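Local coordinates for uncharacterized protein DUF849 (PDB 3E02), which binds zinc and, as a member of the beta-keto acid cleavage enzyme family, probably cleaves 3-keto-5-aminohexanoate, at residues A[46-51]-A[80-85]. Sequence-based numbering, arbitrary orientation. Where two conformers were deposited one is given.
Sequences AAMLHL and DAILNI. With ZN (zinc ion), chain B.
M48 to L51 and I82 to I85 pair in register as parallel strands, their axes 4.7 Å apart at closest approach and 24° from alignment. Four backbone hydrogen bonds join them: I82 N to A47 O, L49 N to I82 O, N84 N to L49 O and L51 N to N84 O. The A47 and I82 carbonyls also receive CA-H contacts, from A81 and M48.

The two strands are neighbours in a TIM barrel, and the connection between them includes helix 72-78, which makes it a beta-alpha-beta crossover. L49, L51, L83 and I85 lie on the outer face of the sheet; L49 and L83 run side by side, CD1 to CD2 at 3.9 Å, and L51 CD1 reaches L83 CB at 4.2 Å. L51, L83 and I85 meet helix 72-78 through L72, whereas L49 packs on C12 of strand 10-13.

M48, H50, I82 and N84 occupy the barrel interior. In the selenomethionine M48, chi1 of -180° sets CG anti to the backbone N and beside the carbonyl carbon, where it packs on N84 CB at 3.8 Å; SE lies 4.0 Å from I82 CG2. H50 binds zinc through NE2 at 2.2 Å, beside H52, E259 and three waters. On the other ring nitrogen, ND1 donates a weak bond to N84 OD1 at 3.3 Å; the acceptor sits at the ring edge, although the amide plane stands 82° from the imidazole. This bond is consistent with a second-shell part in orienting the zinc ligand. N84 ND2 is hydrogen-bonded to E170 OE1, which fixes which end of the amide faces H50, and the N84 side chain also touches V109 of strand 109-113.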
loop_
_atom_site.group_PDB
_atom_site.type_symbol
_atom_site.label_atom_id
_atom_site.label_comp_id
_atom_site.label_asym_id
_atom_site.label_seq_id
_atom_site.Cartn_x
_atom_site.Cartn_y
_atom_site.Cartn_z
ATOM N N ALA A 46 18.564 -24.143 -11.834
ATOM C CA ALA A 46 17.115 -24.174 -12.065
ATOM C C ALA A 46 16.501 -25.504 -11.582
ATOM O O ALA A 46 16.866 -26.563 -12.077
ATOM C CB ALA A 46 16.794 -23.961 -13.535
ATOM N N ALA A 47 15.607 -25.428 -10.598
ATOM C CA ALA A 47 14.865 -26.594 -10.082
ATOM C C ALA A 47 13.712 -27.000 -11.008
ATOM O O ALA A 47 13.287 -28.173 -10.996
ATOM C CB ALA A 47 14.316 -26.307 -8.665
HETATM N N MSE A 48 13.193 -26.033 -11.784
HETATM C CA MSE A 48 12.070 -26.253 -12.689
HETATM C C MSE A 48 12.318 -25.562 -14.041
HETATM O O MSE A 48 12.891 -24.472 -14.090
HETATM C CB MSE A 48 10.778 -25.738 -12.027
HETATM C CG MSE A 48 9.509 -25.917 -12.873
HETATM SE SE MSE A 48 7.872 -26.005 -11.815
HETATM C CE MSE A 48 7.829 -24.266 -11.171
ATOM N N LEU A 49 11.907 -26.232 -15.115
ATOM C CA LEU A 49 12.020 -25.732 -16.482
ATOM C C LEU A 49 10.623 -25.564 -17.035
ATOM O O LEU A 49 9.860 -26.534 -17.038
ATOM C CB LEU A 49 12.798 -26.726 -17.345
ATOM C CG LEU A 49 14.223 -27.023 -16.898
ATOM C CD1 LEU A 49 14.816 -28.120 -17.764
ATOM C CD2 LEU A 49 15.080 -25.748 -16.939
ATOM N N HIS A 50 10.279 -24.333 -17.441
ATOM C CA HIS A 50 8.986 -24.005 -18.048
ATOM C C HIS A 50 9.220 -24.072 -19.566
ATOM O O HIS A 50 10.058 -23.349 -20.112
ATOM C CB HIS A 50 8.476 -22.657 -17.558
ATOM C CG HIS A 50 7.287 -22.162 -18.297
ATOM N ND1 HIS A 50 6.012 -22.633 -18.080
ATOM C CD2 HIS A 50 7.189 -21.249 -19.285
ATOM C CE1 HIS A 50 5.178 -22.016 -18.897
ATOM N NE2 HIS A 50 5.865 -21.159 -19.627
ATOM N N LEU A 51 8.454 -24.925 -20.236
ATOM C CA LEU A 51 8.708 -25.286 -21.627
ATOM C C LEU A 51 7.601 -25.028 -22.640
ATOM O O LEU A 51 6.447 -25.354 -22.384
ATOM C CB LEU A 51 9.023 -26.783 -21.653
ATOM C CG LEU A 51 10.217 -27.252 -20.808
ATOM C CD1 LEU A 51 10.230 -28.786 -20.709
ATOM C CD2 LEU A 51 11.528 -26.718 -21.358
ATOM N N ASP A 80 17.210 -33.771 -13.454
ATOM C CA ASP A 80 16.093 -34.130 -12.568
ATOM C C ASP A 80 15.200 -32.917 -12.334
ATOM O O ASP A 80 14.333 -32.949 -11.496
ATOM C CB ASP A 80 16.547 -34.813 -11.261
ATOM C CG ASP A 80 17.382 -33.925 -10.363
ATOM O OD1 ASP A 80 18.018 -32.986 -10.866
ATOM O OD2 ASP A 80 17.432 -34.205 -9.141
ATOM N N ALA A 81 15.380 -31.846 -13.118
ATOM C CA ALA A 81 14.528 -30.659 -13.000
ATOM C C ALA A 81 13.067 -31.023 -13.264
ATOM O O ALA A 81 12.777 -31.943 -14.041
ATOM C CB ALA A 81 14.979 -29.543 -13.974
ATOM N N ILE A 82 12.158 -30.344 -12.570
ATOM C CA ILE A 82 10.719 -30.525 -12.789
ATOM C C ILE A 82 10.399 -29.916 -14.160
ATOM O O ILE A 82 10.789 -28.787 -14.429
ATOM C CB ILE A 82 9.859 -29.783 -11.745
ATOM C CG1 ILE A 82 10.133 -30.296 -10.327
ATOM C CG2 ILE A 82 8.378 -29.937 -12.086
ATOM C CD1 ILE A 82 9.448 -29.491 -9.233
ATOM N N LEU A 83 9.710 -30.664 -15.014
ATOM C CA LEU A 83 9.360 -30.182 -16.351
ATOM C C LEU A 83 7.936 -29.649 -16.303
ATOM O O LEU A 83 7.005 -30.395 -16.067
ATOM C CB LEU A 83 9.575 -31.262 -17.406
ATOM C CG LEU A 83 10.973 -31.902 -17.359
ATOM C CD1 LEU A 83 11.171 -32.896 -18.516
ATOM C CD2 LEU A 83 12.102 -30.860 -17.337
ATOM N N ASN A 84 7.819 -28.335 -16.505
ATOM C CA ASN A 84 6.582 -27.566 -16.461
ATOM C C ASN A 84 6.195 -27.286 -17.928
ATOM O O ASN A 84 6.972 -26.644 -18.666
ATOM C CB ASN A 84 6.866 -26.315 -15.597
ATOM C CG ASN A 84 5.800 -25.243 -15.637
ATOM O OD1 ASN A 84 4.885 -25.241 -16.448
ATOM N ND2 ASN A 84 5.954 -24.281 -14.736
ATOM N N ILE A 85 5.010 -27.776 -18.321
ATOM C CA ILE A 85 4.488 -27.635 -19.686
ATOM C C ILE A 85 3.486 -26.481 -19.790
ATOM O O ILE A 85 2.546 -26.362 -18.973
ATOM C CB ILE A 85 3.790 -28.943 -20.188
ATOM C CG1 ILE A 85 4.693 -30.175 -20.002
ATOM C CG2 ILE A 85 3.362 -28.809 -21.663
ATOM C CD1 ILE A 85 6.063 -30.083 -20.674
HETATM ZN ZN ZN B . 5.190 -19.628 -21.002
HETATM O O HOH W 1 2.774 -20.228 -20.548
HETATM O O HOH W 2 4.280 -18.239 -19.241
HETATM O O HOH W 3 3.754 -18.213 -21.909
#